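Local coordinates for protein probable hydrogenase maturation factor HypB (Methanocaldococcus jannaschii, PDB 2HF9) that binds GTP and metal ions, and through a low GTPase activity is probably required for nickel insertion during maturation of [NiFe] hydrogenases, at residues G139-E151 / M163-A177. Numbering follows the deposited sequence.
Sequences GTHKRIVVISTTE and MKTADLIVINKIDLA. With GSP (5'-guanosine-diphosphate-monothiophosphate), chain E.
Strands 142-148 and 168-172 run parallel, their axes 4.5 Å apart at closest and inclined by 23°, joined by a ladder from the Leu168 N to Arg143 O bond through to Thr149 N to Asn172 O. At its start, Asp167 OD2 takes the Arg143 amide through its anti lone pair at 2.8 Å (N to OD2), and Asp167 N joins Leu168 N on Arg143 O, tilted from the carbonyl plane. Water 1 links Asp167 OD1 to Lys142 NZ, whose salt-bridge partner is Glu224. Bent at chi3 (68°), the Arg143 chain sets NH2 3.1 Å from Thr165 OG1, which lies in the guanidinium plane and is itself hydrogen-bonded to Ile162 O; Pro133 O also accepts from NH2. A leucine in place of Arg143 would probably leave Thr165 OG1 and the Pro133 carbonyl without this donor. The strands belong to a beta-alpha-beta unit of the P-loop GTPase sheet, where 142-148 also flanks 39-45. On the face carrying Val145 and Ile147, Met163 CE meets Ile147 CG2 tip to tip, and Ala166 CB abuts Val145 CG2 at 3.6 Å; on that of Ile144 and Val146, Ile144 CG2 lies alongside Leu168 CD2. Thr149 OG1 donates to Lys173 O (2.6 Å) from above the carbonyl plane, with Leu176 N arriving from the opposite face. The extended Lys173 chain passes the guanine, CG 3.5 Å from GSP C5, and brings NZ to Ser148 OG, Gly48 O and Thr150 O of the second subunit. Asp175, last of the NKxD motif (Asn172 to Asp175) that gives GTPases guanine specificity, reads the base, OD1 on GSP N1 and OD2 on N2.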
loop_
_atom_site.group_PDB
_atom_site.type_symbol
_atom_site.label_atom_id
_atom_site.label_comp_id
_atom_site.label_asym_id
_atom_site.label_seq_id
_atom_site.Cartn_x
_atom_site.Cartn_y
_atom_site.Cartn_z
ATOM N N GLY A 139 -5.192 -20.061 5.307
ATOM C CA GLY A 139 -5.871 -21.347 5.169
ATOM C C GLY A 139 -6.663 -21.422 3.880
ATOM O O GLY A 139 -7.661 -22.135 3.795
ATOM N N THR A 140 -6.210 -20.676 2.876
ATOM C CA THR A 140 -6.851 -20.650 1.562
ATOM C C THR A 140 -6.191 -21.664 0.634
ATOM O O THR A 140 -5.090 -22.153 0.910
ATOM C CB THR A 140 -6.782 -19.235 0.925
ATOM O OG1 THR A 140 -5.415 -18.806 0.844
ATOM C CG2 THR A 140 -7.561 -18.235 1.758
ATOM N N HIS A 141 -6.873 -21.984 -0.461
ATOM C CA HIS A 141 -6.325 -22.866 -1.485
ATOM C C HIS A 141 -5.361 -22.129 -2.410
ATOM O O HIS A 141 -4.316 -22.667 -2.780
ATOM C CB HIS A 141 -7.453 -23.528 -2.277
ATOM C CG HIS A 141 -8.300 -24.438 -1.446
ATOM N ND1 HIS A 141 -9.410 -24.000 -0.758
ATOM C CD2 HIS A 141 -8.173 -25.754 -1.159
ATOM C CE1 HIS A 141 -9.943 -25.013 -0.098
ATOM N NE2 HIS A 141 -9.210 -26.088 -0.323
ATOM N N LYS A 142 -5.709 -20.895 -2.772
ATOM C CA LYS A 142 -4.861 -20.086 -3.644
ATOM C C LYS A 142 -4.697 -18.653 -3.155
ATOM O O LYS A 142 -5.571 -18.092 -2.486
ATOM C CB LYS A 142 -5.383 -20.075 -5.091
ATOM C CG LYS A 142 -5.447 -21.432 -5.778
ATOM C CD LYS A 142 -4.072 -21.991 -6.121
ATOM C CE LYS A 142 -4.185 -23.428 -6.611
ATOM N NZ LYS A 142 -2.847 -24.040 -6.823
ATOM N N ARG A 143 -3.561 -18.071 -3.517
ATOM C CA ARG A 143 -3.253 -16.694 -3.195
ATOM C C ARG A 143 -3.157 -15.873 -4.475
ATOM O O ARG A 143 -2.493 -16.272 -5.436
ATOM C CB ARG A 143 -1.961 -16.629 -2.388
ATOM C CG ARG A 143 -2.100 -17.233 -0.992
ATOM C CD ARG A 143 -0.764 -17.627 -0.384
ATOM N NE ARG A 143 0.083 -16.475 -0.063
ATOM C CZ ARG A 143 0.026 -15.782 1.074
ATOM N NH1 ARG A 143 -0.855 -16.097 2.016
ATOM N NH2 ARG A 143 0.842 -14.754 1.262
ATOM N N ILE A 144 -3.842 -14.735 -4.482
ATOM C CA ILE A 144 -3.855 -13.841 -5.636
ATOM C C ILE A 144 -3.288 -12.494 -5.200
ATOM O O ILE A 144 -3.764 -11.907 -4.226
ATOM C CB ILE A 144 -5.292 -13.666 -6.212
ATOM C CG1 ILE A 144 -5.867 -15.023 -6.645
ATOM C CG2 ILE A 144 -5.302 -12.645 -7.370
ATOM C CD1 ILE A 144 -7.335 -15.009 -7.027
ATOM N N VAL A 145 -2.251 -12.029 -5.893
ATOM C CA VAL A 145 -1.705 -10.700 -5.629
ATOM C C VAL A 145 -2.103 -9.762 -6.761
ATOM O O VAL A 145 -1.782 -10.002 -7.930
ATOM C CB VAL A 145 -0.164 -10.702 -5.408
ATOM C CG1 VAL A 145 0.368 -9.274 -5.242
ATOM C CG2 VAL A 145 0.200 -11.527 -4.190
ATOM N N VAL A 146 -2.830 -8.709 -6.398
ATOM C CA VAL A 146 -3.255 -7.696 -7.345
ATOM C C VAL A 146 -2.408 -6.444 -7.155
ATOM O O VAL A 146 -2.420 -5.826 -6.094
ATOM C CB VAL A 146 -4.756 -7.328 -7.163
ATOM C CG1 VAL A 146 -5.219 -6.376 -8.275
ATOM C CG2 VAL A 146 -5.619 -8.586 -7.128
ATOM N N ILE A 147 -1.651 -6.090 -8.183
ATOM C CA ILE A 147 -1.016 -4.783 -8.229
ATOM C C ILE A 147 -1.529 -4.066 -9.462
ATOM O O ILE A 147 -2.220 -4.662 -10.291
ATOM C CB ILE A 147 0.542 -4.837 -8.206
ATOM C CG1 ILE A 147 1.114 -5.666 -9.380
ATOM C CG2 ILE A 147 1.050 -5.252 -6.810
ATOM C CD1 ILE A 147 1.151 -7.182 -9.167
ATOM N N SER A 148 -1.224 -2.784 -9.583
ATOM C CA SER A 148 -1.727 -2.045 -10.724
ATOM C C SER A 148 -0.677 -1.126 -11.321
ATOM O O SER A 148 0.275 -0.724 -10.642
ATOM C CB SER A 148 -3.006 -1.287 -10.356
ATOM O OG SER A 148 -2.724 -0.176 -9.532
ATOM N N THR A 149 -0.857 -0.801 -12.600
ATOM C CA THR A 149 0.103 0.022 -13.340
ATOM C C THR A 149 0.355 1.374 -12.664
ATOM O O THR A 149 1.458 1.909 -12.741
ATOM C CB THR A 149 -0.349 0.249 -14.803
ATOM O OG1 THR A 149 -1.568 1.000 -14.820
ATOM C CG2 THR A 149 -0.571 -1.093 -15.514
ATOM N N THR A 150 -0.663 1.896 -11.979
ATOM C CA THR A 150 -0.605 3.236 -11.390
ATOM C C THR A 150 0.297 3.355 -10.158
ATOM O O THR A 150 0.558 4.463 -9.682
ATOM C CB THR A 150 -2.011 3.797 -11.088
ATOM O OG1 THR A 150 -2.703 2.934 -10.171
ATOM C CG2 THR A 150 -2.813 3.928 -12.370
ATOM N N GLU A 151 0.764 2.215 -9.655
ATOM C CA GLU A 151 1.731 2.170 -8.559
ATOM C C GLU A 151 3.168 2.295 -9.089
ATOM O O GLU A 151 4.111 2.461 -8.318
ATOM C CB GLU A 151 1.562 0.875 -7.760
ATOM C CG GLU A 151 0.221 0.766 -7.021
ATOM C CD GLU A 151 -0.427 -0.609 -7.141
ATOM O OE1 GLU A 151 0.301 -1.620 -7.274
ATOM O OE2 GLU A 151 -1.675 -0.677 -7.093
ATOM N N MET A 163 5.366 -11.528 -3.901
ATOM C CA MET A 163 5.188 -12.046 -5.260
ATOM C C MET A 163 5.452 -13.540 -5.330
ATOM O O MET A 163 4.755 -14.265 -6.036
ATOM C CB MET A 163 6.076 -11.303 -6.266
ATOM C CG MET A 163 5.739 -9.835 -6.439
ATOM S SD MET A 163 4.029 -9.514 -6.915
ATOM C CE MET A 163 3.913 -7.801 -6.423
ATOM N N LYS A 164 6.449 -13.995 -4.574
ATOM C CA LYS A 164 6.793 -15.419 -4.508
ATOM C C LYS A 164 5.728 -16.271 -3.821
ATOM O O LYS A 164 5.731 -17.496 -3.957
ATOM C CB LYS A 164 8.143 -15.616 -3.816
ATOM C CG LYS A 164 9.326 -15.062 -4.587
ATOM C CD LYS A 164 10.630 -15.427 -3.897
ATOM C CE LYS A 164 11.786 -14.604 -4.435
ATOM N NZ LYS A 164 11.905 -13.299 -3.712
ATOM N N THR A 165 4.826 -15.628 -3.080
ATOM C CA THR A 165 3.759 -16.351 -2.377
ATOM C C THR A 165 2.480 -16.445 -3.217
ATOM O O THR A 165 1.529 -17.131 -2.841
ATOM C CB THR A 165 3.444 -15.730 -0.983
ATOM O OG1 THR A 165 2.715 -14.504 -1.143
ATOM C CG2 THR A 165 4.731 -15.458 -0.204
ATOM N N ALA A 166 2.478 -15.777 -4.368
ATOM C CA ALA A 166 1.300 -15.720 -5.230
ATOM C C ALA A 166 1.185 -16.926 -6.157
ATOM O O ALA A 166 2.187 -17.412 -6.693
ATOM C CB ALA A 166 1.309 -14.435 -6.042
ATOM N N ASP A 167 -0.046 -17.400 -6.329
ATOM C CA ASP A 167 -0.379 -18.403 -7.333
ATOM C C ASP A 167 -0.842 -17.708 -8.612
ATOM O O ASP A 167 -0.679 -18.231 -9.721
ATOM C CB ASP A 167 -1.475 -19.325 -6.807
ATOM C CG ASP A 167 -1.037 -20.100 -5.574
ATOM O OD1 ASP A 167 -0.143 -20.956 -5.703
ATOM O OD2 ASP A 167 -1.588 -19.846 -4.483
ATOM N N LEU A 168 -1.430 -16.528 -8.434
ATOM C CA LEU A 168 -1.816 -15.663 -9.534
ATOM C C LEU A 168 -1.346 -14.244 -9.247
ATOM O O LEU A 168 -1.589 -13.707 -8.166
ATOM C CB LEU A 168 -3.338 -15.676 -9.746
ATOM C CG LEU A 168 -3.917 -14.643 -10.723
ATOM C CD1 LEU A 168 -3.495 -14.921 -12.163
ATOM C CD2 LEU A 168 -5.438 -14.541 -10.611
ATOM N N ILE A 169 -0.674 -13.647 -10.228
ATOM C CA ILE A 169 -0.291 -12.246 -10.156
ATOM C C ILE A 169 -1.089 -11.474 -11.209
ATOM O O ILE A 169 -1.008 -11.754 -12.413
ATOM C CB ILE A 169 1.232 -12.056 -10.326
ATOM C CG1 ILE A 169 1.972 -12.729 -9.161
ATOM C CG2 ILE A 169 1.584 -10.571 -10.389
ATOM C CD1 ILE A 169 3.449 -13.011 -9.398
ATOM N N VAL A 170 -1.888 -10.529 -10.728
ATOM C CA VAL A 170 -2.723 -9.692 -11.583
ATOM C C VAL A 170 -2.111 -8.297 -11.682
ATOM O O VAL A 170 -1.927 -7.610 -10.672
ATOM C CB VAL A 170 -4.175 -9.604 -11.043
ATOM C CG1 VAL A 170 -5.025 -8.678 -11.904
ATOM C CG2 VAL A 170 -4.802 -10.993 -10.981
ATOM N N ILE A 171 -1.762 -7.910 -12.905
ATOM C CA ILE A 171 -1.301 -6.563 -13.196
ATOM C C ILE A 171 -2.512 -5.823 -13.750
ATOM O O ILE A 171 -2.868 -5.961 -14.932
ATOM C CB ILE A 171 -0.102 -6.564 -14.178
ATOM C CG1 ILE A 171 1.065 -7.369 -13.584
ATOM C CG2 ILE A 171 0.345 -5.137 -14.496
ATOM C CD1 ILE A 171 2.029 -7.949 -14.612
ATOM N N ASN A 172 -3.165 -5.077 -12.863
ATOM C CA ASN A 172 -4.436 -4.429 -13.149
ATOM C C ASN A 172 -4.235 -2.994 -13.654
ATOM O O ASN A 172 -3.115 -2.465 -13.617
ATOM C CB ASN A 172 -5.330 -4.461 -11.891
ATOM C CG ASN A 172 -6.766 -4.036 -12.165
ATOM O OD1 ASN A 172 -7.391 -3.355 -11.338
ATOM N ND2 ASN A 172 -7.299 -4.428 -13.316
ATOM N N LYS A 173 -5.323 -2.385 -14.127
ATOM C CA LYS A 173 -5.342 -1.007 -14.647
ATOM C C LYS A 173 -4.432 -0.825 -15.863
ATOM O O LYS A 173 -3.794 0.217 -16.011
ATOM C CB LYS A 173 -4.993 0.020 -13.552
ATOM C CG LYS A 173 -5.897 -0.020 -12.323
ATOM C CD LYS A 173 -5.545 1.088 -11.335
ATOM C CE LYS A 173 -6.136 0.799 -9.968
ATOM N NZ LYS A 173 -5.351 1.491 -8.890
ATOM N N ILE A 174 -4.385 -1.826 -16.740
ATOM C CA ILE A 174 -3.536 -1.729 -17.936
ATOM C C ILE A 174 -3.983 -0.596 -18.863
ATOM O O ILE A 174 -3.193 -0.096 -19.667
ATOM C CB ILE A 174 -3.394 -3.078 -18.710
ATOM C CG1 ILE A 174 -4.749 -3.569 -19.251
ATOM C CG2 ILE A 174 -2.669 -4.119 -17.839
ATOM C CD1 ILE A 174 -4.648 -4.756 -20.222
ATOM N N ASP A 175 -5.240 -0.176 -18.714
ATOM C CA ASP A 175 -5.776 0.958 -19.462
ATOM C C ASP A 175 -5.130 2.298 -19.077
ATOM O O ASP A 175 -5.254 3.280 -19.809
ATOM C CB ASP A 175 -7.305 1.017 -19.340
ATOM C CG ASP A 175 -7.781 1.158 -17.900
ATOM O OD1 ASP A 175 -7.673 0.183 -17.120
ATOM O OD2 ASP A 175 -8.283 2.246 -17.552
ATOM N N LEU A 176 -4.422 2.323 -17.949
ATOM C CA LEU A 176 -3.812 3.559 -17.438
ATOM C C LEU A 176 -2.281 3.589 -17.535
ATOM O O LEU A 176 -1.648 4.539 -17.067
ATOM C CB LEU A 176 -4.240 3.802 -15.983
ATOM C CG LEU A 176 -5.738 3.788 -15.676
ATOM C CD1 LEU A 176 -5.979 3.892 -14.182
ATOM C CD2 LEU A 176 -6.458 4.901 -16.414
ATOM N N ALA A 177 -1.699 2.561 -18.150
ATOM C CA ALA A 177 -0.243 2.370 -18.144
ATOM C C ALA A 177 0.522 3.504 -18.829
ATOM O O ALA A 177 1.540 3.975 -18.315
ATOM C CB ALA A 177 0.115 1.029 -18.769
HETATM P PG GSP E . -8.623 -1.102 -1.006
HETATM O O3B GSP E . -8.648 -0.930 -2.606
HETATM S S1G GSP E . -7.011 -1.413 -0.481
HETATM O O2G GSP E . -9.131 0.232 -0.429
HETATM O O3G GSP E . -9.577 -2.240 -0.607
HETATM P PB GSP E . -8.966 -2.116 -3.654
HETATM O O1B GSP E . -7.700 -2.800 -3.990
HETATM O O2B GSP E . -10.017 -3.041 -3.193
HETATM P PA GSP E . -10.814 -0.891 -5.540
HETATM O O1A GSP E . -11.534 -2.068 -6.084
HETATM O O2A GSP E . -11.621 -0.173 -4.520
HETATM O O3A GSP E . -9.356 -1.281 -4.979
HETATM O "O5'" GSP E . -10.395 0.050 -6.766
HETATM C "C5'" GSP E . -9.654 1.236 -6.557
HETATM C "C4'" GSP E . -9.972 2.246 -7.655
HETATM O "O4'" GSP E . -9.417 1.831 -8.892
HETATM C "C3'" GSP E . -11.462 2.425 -7.895
HETATM O "O3'" GSP E . -11.653 3.801 -8.136
HETATM C "C2'" GSP E . -11.737 1.628 -9.151
HETATM O "O2'" GSP E . -12.782 2.175 -9.911
HETATM C "C1'" GSP E . -10.420 1.752 -9.892
HETATM N N9 GSP E . -10.044 0.629 -10.766
HETATM C C8 GSP E . -9.889 -0.694 -10.435
HETATM N N7 GSP E . -9.477 -1.355 -11.540
HETATM C C5 GSP E . -9.352 -0.473 -12.558
HETATM C C6 GSP E . -8.963 -0.610 -13.890
HETATM O O6 GSP E . -8.648 -1.712 -14.336
HETATM N N1 GSP E . -8.926 0.509 -14.703
HETATM C C2 GSP E . -9.280 1.750 -14.200
HETATM N N2 GSP E . -9.250 2.821 -14.986
HETATM N N3 GSP E . -9.662 1.882 -12.878
HETATM C C4 GSP E . -9.693 0.783 -12.076
HETATM O O HOH W 1 -1.006 -23.389 -4.848
HETATM O O HOH W 2 -3.219 1.347 -6.584
#